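Local coordinates for protein LEOA (PDB 4AUR) that is a bacterial dynamin GTPase from enterotoxigenic Escherichia coli that probably binds and hydrolyses GTP, at residues Ile141-Asp146 and Glu153-Ile158; Thr183-Gln188 and Arg247-Asp252; Met1-Gln6 and Ala71-Lys76. All coordinates share one frame; numbering follows the deposited sequence.

Interaction 1 of 3, residues Ile141-Asp146 and Glu153-Ile158; sequences IFYVVD and ESHSDI
Y143 on strand 140-146 and I158 in the first turn of helix 156-165 mark the nearest approach of the two backbones, yet their CA atoms stand 10.1 Å apart, so the gap is spanned by side chains alone. Y143 does most of the spanning. Its CG lies anti to the backbone N (chi1 -154°), which carries the phenol away from the strand and drives OH in between H155 and I158. OH comes to within 2.7 Å of H155 ND1. The two rings meet at their rims, without stacking: their centroids are 6.0 Å apart and their planes are turned by 76°. H155 ND1 sits at the edge of the phenol, close to its plane and on the CE1 side. I158 meets the ring edge on the CE2 side with its CG2 branch, crossing the tyrosine side chain at about a right angle; CG2 is 3.8 Å from Y143 CE2 and 3.5 Å from Y143 OH. The other branch of I158 turns to H155: CD1 lies 4.0 Å above one face of the imidazole, offset toward its rim. A backbone bond from I158 N to H155 O (3.0 Å) ties the two residues together in the turn at the helix start. All three touching residues are buried, and F113 adds to the packing by contacting each of them. The contact belongs to the beta-alpha-beta unit of strand 140-146, helix 156-165 and strand 172-177, in a sheet consistent with a dynamin-type GTPase domain. Strand 140-146 runs parallel to both neighbours, 54-60 and 172-177; Y143 touches L59 of the former and meets the F174 ring of the latter, while I158 of helix 156-165 and H155 just before it close over the phenol end.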
ATOM      1  N   ILE A 141      -6.059 -19.283  37.476  1.00 24.66           N
ATOM      2  CA  ILE A 141      -7.156 -19.589  38.385  1.00 24.76           C
ATOM      3  C   ILE A 141      -7.312 -21.089  38.452  1.00 24.71           C
ATOM      4  O   ILE A 141      -7.493 -21.733  37.447  1.00 25.05           O
ATOM      5  CB  ILE A 141      -8.465 -18.937  37.901  1.00 23.61           C
ATOM      6  CG1 ILE A 141      -8.287 -17.427  37.790  1.00 21.55           C
ATOM      7  CG2 ILE A 141      -9.621 -19.275  38.835  1.00 24.08           C
ATOM      8  CD1 ILE A 141      -9.569 -16.682  37.535  1.00 20.98           C
ATOM      9  N   PHE A 142      -7.216 -21.649  39.642  1.00 28.24           N
ATOM     10  CA  PHE A 142      -7.396 -23.091  39.814  1.00 30.82           C
ATOM     11  C   PHE A 142      -8.696 -23.292  40.507  1.00 28.92           C
ATOM     12  O   PHE A 142      -8.860 -22.875  41.631  1.00 30.04           O
ATOM     13  CB  PHE A 142      -6.313 -23.719  40.692  1.00 32.77           C
ATOM     14  CG  PHE A 142      -4.924 -23.650  40.123  1.00 35.34           C
ATOM     15  CD1 PHE A 142      -4.697 -23.531  38.759  1.00 35.75           C
ATOM     16  CD2 PHE A 142      -3.823 -23.761  40.977  1.00 37.51           C
ATOM     17  CE1 PHE A 142      -3.397 -23.497  38.264  1.00 37.02           C
ATOM     18  CE2 PHE A 142      -2.529 -23.733  40.486  1.00 36.61           C
ATOM     19  CZ  PHE A 142      -2.318 -23.590  39.132  1.00 36.47           C
ATOM     20  N   TYR A 143      -9.627 -23.920  39.829  1.00 30.34           N
ATOM     21  CA  TYR A 143     -10.866 -24.309  40.466  1.00 30.46           C
ATOM     22  C   TYR A 143     -10.743 -25.789  40.761  1.00 30.24           C
ATOM     23  O   TYR A 143     -10.811 -26.609  39.853  1.00 29.46           O
ATOM     24  CB  TYR A 143     -12.056 -24.024  39.553  1.00 29.77           C
ATOM     25  CG  TYR A 143     -13.300 -23.802  40.327  1.00 30.25           C
ATOM     26  CD1 TYR A 143     -13.918 -24.852  40.987  1.00 30.77           C
ATOM     27  CD2 TYR A 143     -13.833 -22.542  40.458  1.00 30.40           C
ATOM     28  CE1 TYR A 143     -15.043 -24.658  41.738  1.00 30.50           C
ATOM     29  CE2 TYR A 143     -14.965 -22.338  41.205  1.00 32.41           C
ATOM     30  CZ  TYR A 143     -15.563 -23.405  41.835  1.00 32.07           C
ATOM     31  OH  TYR A 143     -16.683 -23.208  42.580  1.00 36.65           O
ATOM     32  N   VAL A 144     -10.527 -26.127  42.027  1.00 32.47           N
ATOM     33  CA  VAL A 144     -10.256 -27.507  42.408  1.00 34.13           C
ATOM     34  C   VAL A 144     -11.535 -28.178  42.847  1.00 36.82           C
ATOM     35  O   VAL A 144     -12.215 -27.690  43.765  1.00 40.62           O
ATOM     36  CB  VAL A 144      -9.252 -27.593  43.556  1.00 34.47           C
ATOM     37  CG1 VAL A 144      -9.124 -29.027  44.031  1.00 35.34           C
ATOM     38  CG2 VAL A 144      -7.900 -27.063  43.124  1.00 33.87           C
ATOM     39  N   VAL A 145     -11.839 -29.306  42.201  1.00 39.44           N
ATOM     40  CA  VAL A 145     -13.062 -30.087  42.469  1.00 39.54           C
ATOM     41  C   VAL A 145     -12.742 -31.552  42.845  1.00 40.99           C
ATOM     42  O   VAL A 145     -11.571 -31.907  43.036  1.00 40.18           O
ATOM     43  CB  VAL A 145     -14.033 -30.028  41.275  1.00 37.32           C
ATOM     44  CG1 VAL A 145     -14.384 -28.584  40.968  1.00 37.63           C
ATOM     45  CG2 VAL A 145     -13.449 -30.715  40.057  1.00 37.02           C
ATOM     46  N   ASP A 146     -13.792 -32.377  42.972  1.00 42.69           N
ATOM     47  CA  ASP A 146     -13.669 -33.749  43.451  1.00 41.37           C
ATOM     48  C   ASP A 146     -13.746 -34.697  42.298  1.00 39.22           C
ATOM     49  O   ASP A 146     -14.414 -34.443  41.303  1.00 39.20           O
ATOM     50  CB  ASP A 146     -14.768 -34.091  44.482  1.00 45.57           C
ATOM     51  CG  ASP A 146     -14.339 -35.205  45.472  1.00 47.31           C
ATOM     52  OD1 ASP A 146     -14.297 -36.389  45.068  1.00 48.44           O
ATOM     53  OD2 ASP A 146     -14.050 -34.892  46.661  1.00 48.15           O
ATOM     54  N   GLU A 153     -22.749 -29.146  44.489  1.00 52.96           N
ATOM     55  CA  GLU A 153     -24.075 -28.814  43.979  1.00 53.50           C
ATOM     56  C   GLU A 153     -24.388 -27.331  44.106  1.00 49.85           C
ATOM     57  O   GLU A 153     -25.136 -26.784  43.307  1.00 51.38           O
ATOM     58  CB  GLU A 153     -25.147 -29.644  44.705  1.00 59.30           C
ATOM     59  CG  GLU A 153     -25.273 -31.098  44.235  1.00 62.07           C
ATOM     60  CD  GLU A 153     -24.157 -32.027  44.717  1.00 63.25           C
ATOM     61  OE1 GLU A 153     -23.386 -31.652  45.640  1.00 64.80           O
ATOM     62  OE2 GLU A 153     -24.060 -33.148  44.162  1.00 61.54           O
ATOM     63  N   SER A 154     -23.786 -26.688  45.100  1.00 48.06           N
ATOM     64  CA  SER A 154     -24.069 -25.290  45.448  1.00 48.46           C
ATOM     65  C   SER A 154     -23.291 -24.239  44.635  1.00 45.19           C
ATOM     66  O   SER A 154     -23.519 -23.040  44.775  1.00 43.75           O
ATOM     67  CB  SER A 154     -23.750 -25.097  46.939  1.00 51.82           C
ATOM     68  OG  SER A 154     -22.486 -25.679  47.270  1.00 48.87           O
ATOM     69  N   HIS A 155     -22.383 -24.690  43.783  1.00 44.29           N
ATOM     70  CA  HIS A 155     -21.407 -23.802  43.162  1.00 41.16           C
ATOM     71  C   HIS A 155     -21.824 -23.223  41.828  1.00 38.14           C
ATOM     72  O   HIS A 155     -21.071 -22.480  41.244  1.00 38.20           O
ATOM     73  CB  HIS A 155     -20.085 -24.553  42.989  1.00 42.30           C
ATOM     74  CG  HIS A 155     -19.304 -24.685  44.252  1.00 42.39           C
ATOM     75  ND1 HIS A 155     -17.954 -24.960  44.266  1.00 46.10           N
ATOM     76  CD2 HIS A 155     -19.673 -24.543  45.547  1.00 43.69           C
ATOM     77  CE1 HIS A 155     -17.527 -24.991  45.515  1.00 46.46           C
ATOM     78  NE2 HIS A 155     -18.552 -24.748  46.313  1.00 43.79           N
ATOM     79  N   SER A 156     -23.011 -23.538  41.334  1.00 38.04           N
ATOM     80  CA  SER A 156     -23.405 -23.032  40.030  1.00 35.47           C
ATOM     81  C   SER A 156     -23.006 -21.583  39.836  1.00 34.57           C
ATOM     82  O   SER A 156     -22.383 -21.234  38.848  1.00 34.92           O
ATOM     83  CB  SER A 156     -24.904 -23.147  39.846  1.00 37.03           C
ATOM     84  OG  SER A 156     -25.277 -24.478  39.609  1.00 39.13           O
ATOM     85  N   ASP A 157     -23.364 -20.726  40.777  1.00 36.26           N
ATOM     86  CA  ASP A 157     -23.276 -19.280  40.534  1.00 39.42           C
ATOM     87  C   ASP A 157     -21.833 -18.736  40.646  1.00 38.19           C
ATOM     88  O   ASP A 157     -21.536 -17.650  40.132  1.00 39.66           O
ATOM     89  CB  ASP A 157     -24.276 -18.494  41.410  1.00 40.88           C
ATOM     90  CG  ASP A 157     -24.073 -18.726  42.894  1.00 42.18           C
ATOM     91  OD1 ASP A 157     -23.247 -19.587  43.246  1.00 44.60           O
ATOM     92  OD2 ASP A 157     -24.744 -18.055  43.712  1.00 46.52           O
ATOM     93  N   ILE A 158     -20.954 -19.521  41.271  1.00 34.00           N
ATOM     94  CA  ILE A 158     -19.549 -19.206  41.403  1.00 31.03           C
ATOM     95  C   ILE A 158     -18.829 -19.505  40.105  1.00 32.85           C
ATOM     96  O   ILE A 158     -17.984 -18.735  39.637  1.00 35.50           O
ATOM     97  CB  ILE A 158     -18.912 -20.062  42.490  1.00 30.84           C
ATOM     98  CG1 ILE A 158     -19.549 -19.761  43.846  1.00 30.19           C
ATOM     99  CG2 ILE A 158     -17.415 -19.813  42.548  1.00 32.75           C
ATOM    100  CD1 ILE A 158     -19.039 -20.652  44.963  1.00 31.50           C
TER

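Interaction 2 of 3, residues Thr183-Gln188 and Arg247-Asp252; sequences TSLTDQ and RSRIND
Bent at chi2 (74°) and extended beyond it, the side chain of R249 doubles back along its own segment and delivers NH1 to two backbone carbonyls, L185 O across the contact and R247 O close by. The bond to L185 O measures 2.9 Å and is nearly straight, with an N-H...O angle of 169°. It reaches the acceptor in the carbonyl plane, on a lone pair, and L185 O in turn lies at the edge of the guanidinium, close to its plane. The bond to R247 O is equally long, 2.9 Å; here too the acceptor is in the guanidinium plane, but the donor is tilted from the plane of the carbonyl. Two in-plane acceptors on one nitrogen fix the rotation of the group, and F191 adds a cation-pi partner. R247 O belongs to the last turn of helix 241-248, and R249, with positive phi, is the first residue to leave it before helix 250-273 starts. The arginine thus bridges a helix-to-helix break and the loop that leads from strand 172-177 to helix 188-209, whose N-cap position is held by D187. An ST turn shapes each partner: S184 OG accepts from T186 N at 3.2 Å, and S248 OG accepts from I250 N at 3.1 Å. The L185 side chain packs alongside, its CD2 4.0 Å from R247 O and its CB near R249 NH1; it also touches F191, P229 and D180. At the exposed margin, Q188 crosses R249 obliquely, the amide and guanidinium planes being 57° apart. Q188 OE1 stays 3.9 Å from R249 NH2, too far for a hydrogen bond. Q188 NE2 bonds weakly to D192, one turn further along helix 188-209.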
ATOM      1  N   THR A 183      -9.973 -44.678  40.347  1.00 59.55           N
ATOM      2  CA  THR A 183      -9.216 -45.487  39.391  1.00 59.92           C
ATOM      3  C   THR A 183      -7.880 -45.946  39.972  1.00 61.67           C
ATOM      4  O   THR A 183      -7.474 -45.494  41.037  1.00 59.95           O
ATOM      5  CB  THR A 183      -9.022 -44.706  38.060  1.00 61.23           C
ATOM      6  OG1 THR A 183      -9.630 -45.425  36.987  1.00 58.67           O
ATOM      7  CG2 THR A 183      -7.562 -44.484  37.705  1.00 63.71           C
ATOM      8  N   SER A 184      -7.222 -46.868  39.272  1.00 64.12           N
ATOM      9  CA  SER A 184      -5.854 -47.270  39.586  1.00 69.40           C
ATOM     10  C   SER A 184      -4.888 -46.227  39.013  1.00 67.89           C
ATOM     11  O   SER A 184      -4.938 -45.900  37.832  1.00 66.84           O
ATOM     12  CB  SER A 184      -5.553 -48.668  38.992  1.00 75.38           C
ATOM     13  OG  SER A 184      -4.212 -49.107  39.227  1.00 73.99           O
ATOM     14  N   LEU A 185      -4.001 -45.711  39.853  1.00 67.13           N
ATOM     15  CA  LEU A 185      -2.944 -44.813  39.384  1.00 68.36           C
ATOM     16  C   LEU A 185      -1.838 -45.583  38.638  1.00 71.99           C
ATOM     17  O   LEU A 185      -0.958 -44.973  38.014  1.00 70.58           O
ATOM     18  CB  LEU A 185      -2.344 -44.046  40.559  1.00 64.96           C
ATOM     19  CG  LEU A 185      -3.359 -43.309  41.439  1.00 64.12           C
ATOM     20  CD1 LEU A 185      -2.652 -42.678  42.628  1.00 64.91           C
ATOM     21  CD2 LEU A 185      -4.128 -42.268  40.643  1.00 62.81           C
ATOM     22  N   THR A 186      -1.895 -46.915  38.708  1.00 73.32           N
ATOM     23  CA  THR A 186      -0.927 -47.792  38.059  1.00 72.37           C
ATOM     24  C   THR A 186      -1.294 -48.051  36.607  1.00 71.57           C
ATOM     25  O   THR A 186      -0.449 -47.968  35.719  1.00 71.47           O
ATOM     26  CB  THR A 186      -0.868 -49.148  38.775  1.00 71.54           C
ATOM     27  OG1 THR A 186      -0.761 -48.938  40.188  1.00 65.02           O
ATOM     28  CG2 THR A 186       0.318 -49.963  38.278  1.00 76.06           C
ATOM     29  N   ASP A 187      -2.564 -48.361  36.382  1.00 73.10           N
ATOM     30  CA  ASP A 187      -3.064 -48.720  35.062  1.00 73.83           C
ATOM     31  C   ASP A 187      -3.276 -47.476  34.187  1.00 73.58           C
ATOM     32  O   ASP A 187      -4.370 -46.927  34.108  1.00 69.53           O
ATOM     33  CB  ASP A 187      -4.361 -49.531  35.213  1.00 77.00           C
ATOM     34  CG  ASP A 187      -4.585 -50.500  34.069  1.00 79.85           C
ATOM     35  OD1 ASP A 187      -4.423 -50.105  32.894  1.00 81.03           O
ATOM     36  OD2 ASP A 187      -4.930 -51.666  34.351  1.00 80.80           O
ATOM     37  N   GLN A 188      -2.198 -47.055  33.532  1.00 84.23           N
ATOM     38  CA  GLN A 188      -2.174 -45.910  32.596  1.00 86.66           C
ATOM     39  C   GLN A 188      -3.393 -45.780  31.677  1.00 83.70           C
ATOM     40  O   GLN A 188      -3.904 -44.677  31.472  1.00 86.85           O
ATOM     41  CB  GLN A 188      -0.902 -46.004  31.733  1.00 90.82           C
ATOM     42  CG  GLN A 188      -0.836 -45.057  30.546  1.00 91.58           C
ATOM     43  CD  GLN A 188      -0.880 -43.612  30.973  1.00 93.10           C
ATOM     44  OE1 GLN A 188       0.049 -43.117  31.610  1.00 91.95           O
ATOM     45  NE2 GLN A 188      -1.967 -42.926  30.633  1.00 95.83           N
ATOM     46  N   ARG A 247       2.523 -40.827  39.137  1.00 62.36           N
ATOM     47  CA  ARG A 247       1.288 -41.253  39.782  1.00 60.07           C
ATOM     48  C   ARG A 247       0.284 -40.122  39.884  1.00 55.09           C
ATOM     49  O   ARG A 247      -0.856 -40.258  39.441  1.00 56.94           O
ATOM     50  CB  ARG A 247       1.578 -41.816  41.170  1.00 64.94           C
ATOM     51  CG  ARG A 247       2.468 -43.050  41.122  1.00 73.68           C
ATOM     52  CD  ARG A 247       2.105 -44.119  42.144  1.00 78.11           C
ATOM     53  NE  ARG A 247       2.781 -45.378  41.829  1.00 84.35           N
ATOM     54  CZ  ARG A 247       2.662 -46.503  42.535  1.00 88.91           C
ATOM     55  NH1 ARG A 247       1.894 -46.549  43.623  1.00 85.45           N
ATOM     56  NH2 ARG A 247       3.326 -47.591  42.150  1.00 87.58           N
ATOM     57  N   SER A 248       0.708 -39.002  40.456  1.00 48.61           N
ATOM     58  CA  SER A 248      -0.187 -37.884  40.683  1.00 43.96           C
ATOM     59  C   SER A 248      -0.686 -37.226  39.387  1.00 43.35           C
ATOM     60  O   SER A 248      -1.737 -36.608  39.369  1.00 44.76           O
ATOM     61  CB  SER A 248       0.533 -36.853  41.511  1.00 42.01           C
ATOM     62  OG  SER A 248       1.584 -36.331  40.741  1.00 41.40           O
ATOM     63  N   ARG A 249       0.069 -37.366  38.308  1.00 43.77           N
ATOM     64  CA  ARG A 249      -0.179 -36.638  37.055  1.00 43.42           C
ATOM     65  C   ARG A 249      -0.096 -35.124  37.214  1.00 40.22           C
ATOM     66  O   ARG A 249      -0.619 -34.384  36.386  1.00 37.32           O
ATOM     67  CB  ARG A 249      -1.504 -37.046  36.399  1.00 44.05           C
ATOM     68  CG  ARG A 249      -1.388 -38.236  35.464  1.00 44.89           C
ATOM     69  CD  ARG A 249      -1.231 -39.508  36.270  1.00 48.96           C
ATOM     70  NE  ARG A 249      -1.395 -40.720  35.465  1.00 52.23           N
ATOM     71  CZ  ARG A 249      -1.379 -41.957  35.958  1.00 53.59           C
ATOM     72  NH1 ARG A 249      -1.206 -42.167  37.262  1.00 52.10           N
ATOM     73  NH2 ARG A 249      -1.541 -42.991  35.140  1.00 57.18           N
ATOM     74  N   ILE A 250       0.611 -34.679  38.250  1.00 39.65           N
ATOM     75  CA  ILE A 250       0.801 -33.260  38.516  1.00 39.98           C
ATOM     76  C   ILE A 250       1.484 -32.530  37.365  1.00 40.15           C
ATOM     77  O   ILE A 250       1.300 -31.350  37.206  1.00 44.32           O
ATOM     78  CB  ILE A 250       1.615 -33.038  39.806  1.00 40.64           C
ATOM     79  CG1 ILE A 250       1.450 -31.615  40.327  1.00 40.92           C
ATOM     80  CG2 ILE A 250       3.085 -33.329  39.581  1.00 42.72           C
ATOM     81  CD1 ILE A 250       0.099 -31.393  40.964  1.00 42.23           C
ATOM     82  N   ASN A 251       2.284 -33.220  36.573  1.00 42.18           N
ATOM     83  CA  ASN A 251       2.898 -32.598  35.415  1.00 46.39           C
ATOM     84  C   ASN A 251       1.856 -32.106  34.396  1.00 47.56           C
ATOM     85  O   ASN A 251       2.030 -31.051  33.778  1.00 52.30           O
ATOM     86  CB  ASN A 251       3.919 -33.554  34.772  1.00 50.20           C
ATOM     87  CG  ASN A 251       5.306 -33.470  35.425  1.00 54.83           C
ATOM     88  OD1 ASN A 251       5.492 -32.894  36.514  1.00 53.50           O
ATOM     89  ND2 ASN A 251       6.292 -34.046  34.753  1.00 57.11           N
ATOM     90  N   ASP A 252       0.760 -32.846  34.240  1.00 46.57           N
ATOM     91  CA  ASP A 252      -0.340 -32.396  33.390  1.00 45.71           C
ATOM     92  C   ASP A 252      -0.844 -31.012  33.835  1.00 40.27           C
ATOM     93  O   ASP A 252      -1.189 -30.182  32.998  1.00 37.58           O
ATOM     94  CB  ASP A 252      -1.487 -33.426  33.376  1.00 49.14           C
ATOM     95  CG  ASP A 252      -1.070 -34.790  32.784  1.00 51.20           C
ATOM     96  OD1 ASP A 252      -0.203 -34.827  31.894  1.00 54.71           O
ATOM     97  OD2 ASP A 252      -1.615 -35.831  33.204  1.00 53.91           O
TER

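Interaction 3 of 3, residues Met1-Gln6 and Ala71-Lys76; sequences MEQFKQ and AAWLGK
The Q3 amide lies over one face of the W73 indole, with NE2 3.6 Å above the ring plane and over its centre; amide and ring planes differ by 25°. At the edge of the F4 ring, near its plane, is L74 CD2, 4.0 Å from F4 CZ, and E2 OE1 also lies at that ring's edge. Q3 reaches the indole because CG sits between its backbone N and carbonyl carbon (chi1 58°) and the chain bends at chi2; on the way CB passes 3.7 Å from W73 CZ2. Q3 NE2 also donates to W73 O at 3.3 Å, entering from above the carbonyl plane and not on a lone pair. These residues join the start of helix 3-30 to the end of helix 66-74, whose first residues complete a sequence consistent with the P-loop of a GTPase. Both helix ends carry recognisable signals. E2 caps the first with its side chain, OE2 accepting from K5 N at 3.1 Å and weakly from F4 N. G75, with positive phi, is the first residue past the second, and its N bonds to A71 O at 3.0 Å.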
HETATM    1  N   MSE A   1      11.114 -25.703  31.794  1.00 75.94           N
HETATM    2  CA  MSE A   1      10.345 -24.424  31.867  1.00 71.99           C
HETATM    3  C   MSE A   1       9.301 -24.530  32.943  1.00 65.99           C
HETATM    4  O   MSE A   1       8.335 -25.278  32.803  1.00 62.51           O
HETATM    5  CB  MSE A   1       9.711 -24.170  30.501  1.00 71.37           C
HETATM    6  CG  MSE A   1       8.879 -22.893  30.468  1.00 67.37           C
HETATM    7 SE   MSE A   1       9.948 -21.311  30.979  0.58 64.66          SE
HETATM    8  CE  MSE A   1      10.862 -20.992  29.251  1.00 64.08           C
ATOM      9  N   GLU A   2       9.493 -23.780  34.025  1.00 61.38           N
ATOM     10  CA  GLU A   2       8.609 -23.848  35.186  1.00 61.47           C
ATOM     11  C   GLU A   2       7.913 -22.498  35.371  1.00 57.67           C
ATOM     12  O   GLU A   2       8.080 -21.604  34.552  1.00 53.45           O
ATOM     13  CB  GLU A   2       9.373 -24.330  36.434  1.00 63.52           C
ATOM     14  CG  GLU A   2      10.564 -23.481  36.857  1.00 67.47           C
ATOM     15  CD  GLU A   2      10.211 -22.472  37.930  1.00 70.49           C
ATOM     16  OE1 GLU A   2       9.656 -22.873  38.976  1.00 82.20           O
ATOM     17  OE2 GLU A   2      10.498 -21.276  37.738  1.00 69.64           O
ATOM     18  N   GLN A   3       7.120 -22.356  36.429  1.00 55.12           N
ATOM     19  CA  GLN A   3       6.079 -21.307  36.469  1.00 50.44           C
ATOM     20  C   GLN A   3       6.591 -19.892  36.682  1.00 46.41           C
ATOM     21  O   GLN A   3       6.059 -18.970  36.101  1.00 44.23           O
ATOM     22  CB  GLN A   3       4.985 -21.624  37.513  1.00 51.29           C
ATOM     23  CG  GLN A   3       5.462 -21.800  38.951  1.00 49.85           C
ATOM     24  CD  GLN A   3       5.691 -23.243  39.330  1.00 48.25           C
ATOM     25  OE1 GLN A   3       6.379 -23.981  38.634  1.00 53.50           O
ATOM     26  NE2 GLN A   3       5.108 -23.654  40.431  1.00 49.80           N
ATOM     27  N   PHE A   4       7.620 -19.722  37.504  1.00 45.27           N
ATOM     28  CA  PHE A   4       8.120 -18.393  37.828  1.00 43.46           C
ATOM     29  C   PHE A   4       9.061 -17.878  36.768  1.00 44.65           C
ATOM     30  O   PHE A   4       9.184 -16.677  36.602  1.00 52.45           O
ATOM     31  CB  PHE A   4       8.818 -18.388  39.187  1.00 43.08           C
ATOM     32  CG  PHE A   4       7.932 -18.813  40.310  1.00 38.76           C
ATOM     33  CD1 PHE A   4       7.157 -17.892  40.973  1.00 37.73           C
ATOM     34  CD2 PHE A   4       7.858 -20.141  40.674  1.00 40.36           C
ATOM     35  CE1 PHE A   4       6.322 -18.282  41.993  1.00 39.96           C
ATOM     36  CE2 PHE A   4       7.027 -20.549  41.700  1.00 40.65           C
ATOM     37  CZ  PHE A   4       6.255 -19.612  42.363  1.00 40.22           C
ATOM     38  N   LYS A   5       9.730 -18.778  36.056  1.00 45.39           N
ATOM     39  CA  LYS A   5      10.592 -18.375  34.945  1.00 46.69           C
ATOM     40  C   LYS A   5       9.742 -17.982  33.737  1.00 42.78           C
ATOM     41  O   LYS A   5      10.140 -17.122  32.958  1.00 42.11           O
ATOM     42  CB  LYS A   5      11.565 -19.497  34.560  1.00 51.53           C
ATOM     43  CG  LYS A   5      12.688 -19.065  33.615  1.00 58.24           C
ATOM     44  CD  LYS A   5      13.360 -20.270  32.955  1.00 64.36           C
ATOM     45  CE  LYS A   5      14.041 -19.907  31.638  1.00 70.08           C
ATOM     46  NZ  LYS A   5      14.562 -21.099  30.897  1.00 73.99           N
ATOM     47  N   GLN A   6       8.587 -18.629  33.581  1.00 37.26           N
ATOM     48  CA  GLN A   6       7.694 -18.365  32.471  1.00 32.74           C
ATOM     49  C   GLN A   6       7.066 -17.031  32.693  1.00 31.33           C
ATOM     50  O   GLN A   6       6.896 -16.264  31.769  1.00 29.40           O
ATOM     51  CB  GLN A   6       6.603 -19.413  32.389  1.00 33.05           C
ATOM     52  CG  GLN A   6       5.709 -19.282  31.172  1.00 34.74           C
ATOM     53  CD  GLN A   6       6.394 -19.693  29.876  1.00 37.70           C
ATOM     54  OE1 GLN A   6       6.666 -18.852  29.019  1.00 39.10           O
ATOM     55  NE2 GLN A   6       6.670 -20.987  29.726  1.00 38.58           N
ATOM     56  N   ALA A  71       0.232 -26.483  47.045  1.00 43.72           N
ATOM     57  CA  ALA A  71       1.527 -26.918  47.568  1.00 40.80           C
ATOM     58  C   ALA A  71       2.201 -27.878  46.591  1.00 39.14           C
ATOM     59  O   ALA A  71       3.378 -27.727  46.268  1.00 38.84           O
ATOM     60  CB  ALA A  71       1.350 -27.596  48.908  1.00 42.32           C
ATOM     61  N   ALA A  72       1.453 -28.862  46.120  1.00 37.43           N
ATOM     62  CA  ALA A  72       1.997 -29.831  45.177  1.00 40.47           C
ATOM     63  C   ALA A  72       2.636 -29.150  44.005  1.00 40.34           C
ATOM     64  O   ALA A  72       3.716 -29.533  43.588  1.00 46.14           O
ATOM     65  CB  ALA A  72       0.901 -30.747  44.661  1.00 43.72           C
ATOM     66  N   TRP A  73       1.947 -28.140  43.476  1.00 41.09           N
ATOM     67  CA  TRP A  73       2.303 -27.501  42.218  1.00 37.15           C
ATOM     68  C   TRP A  73       3.505 -26.615  42.385  1.00 38.77           C
ATOM     69  O   TRP A  73       4.414 -26.640  41.561  1.00 42.68           O
ATOM     70  CB  TRP A  73       1.123 -26.678  41.737  1.00 35.76           C
ATOM     71  CG  TRP A  73       1.415 -25.782  40.587  1.00 33.69           C
ATOM     72  CD1 TRP A  73       1.686 -26.148  39.306  1.00 32.84           C
ATOM     73  CD2 TRP A  73       1.403 -24.374  40.606  1.00 31.47           C
ATOM     74  NE1 TRP A  73       1.863 -25.046  38.522  1.00 31.00           N
ATOM     75  CE2 TRP A  73       1.692 -23.936  39.299  1.00 32.06           C
ATOM     76  CE3 TRP A  73       1.166 -23.430  41.596  1.00 31.82           C
ATOM     77  CZ2 TRP A  73       1.771 -22.594  38.965  1.00 32.21           C
ATOM     78  CZ3 TRP A  73       1.258 -22.085  41.264  1.00 32.05           C
ATOM     79  CH2 TRP A  73       1.557 -21.684  39.964  1.00 32.15           C
ATOM     80  N   LEU A  74       3.490 -25.826  43.452  1.00 40.83           N
ATOM     81  CA  LEU A  74       4.614 -24.967  43.821  1.00 43.84           C
ATOM     82  C   LEU A  74       5.900 -25.760  44.015  1.00 48.59           C
ATOM     83  O   LEU A  74       6.990 -25.331  43.600  1.00 47.23           O
ATOM     84  CB  LEU A  74       4.304 -24.246  45.124  1.00 42.99           C
ATOM     85  CG  LEU A  74       3.192 -23.224  44.959  1.00 44.55           C
ATOM     86  CD1 LEU A  74       2.614 -22.871  46.303  1.00 48.43           C
ATOM     87  CD2 LEU A  74       3.682 -21.965  44.271  1.00 45.98           C
ATOM     88  N   GLY A  75       5.745 -26.905  44.680  1.00 50.24           N
ATOM     89  CA  GLY A  75       6.841 -27.805  44.984  1.00 52.69           C
ATOM     90  C   GLY A  75       7.066 -28.046  46.471  1.00 52.55           C
ATOM     91  O   GLY A  75       7.674 -29.044  46.830  1.00 54.71           O
ATOM     92  N   LYS A  76       6.589 -27.149  47.333  1.00 49.82           N
ATOM     93  CA  LYS A  76       6.904 -27.211  48.752  1.00 51.74           C
ATOM     94  C   LYS A  76       5.665 -27.363  49.623  1.00 53.50           C
ATOM     95  O   LYS A  76       4.642 -26.745  49.364  1.00 52.84           O
ATOM     96  CB  LYS A  76       7.673 -25.962  49.179  1.00 54.62           C
ATOM     97  CG  LYS A  76       9.113 -25.916  48.676  1.00 57.13           C
ATOM     98  CD  LYS A  76      10.097 -25.615  49.799  1.00 61.15           C
ATOM     99  CE  LYS A  76      10.053 -24.158  50.248  1.00 61.82           C
ATOM    100  NZ  LYS A  76      10.712 -23.260  49.257  1.00 62.73           N
TER

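From the N terminus, interaction 3 comes first: it closes a loop of 64 residues by bringing the start of helix 3-30 onto the end of helix 66-74. Interaction 1 follows, closing a loop of just six residues between segments 141-146 and 153-158. Interaction 2 then closes 58 residues, from the loop before helix 188-209 to the junction of helices 241-248 and 250-273. The three run in series, neither nested nor crossed. Helix 66-74 links them in space: W73 packs edge-to-face with F142 of interaction 1, and A72 CB lies 3.8 Å from I250 CD1 of interaction 2. Interactions 1 and 2 do not touch, their nearest atoms being about 8 Å apart.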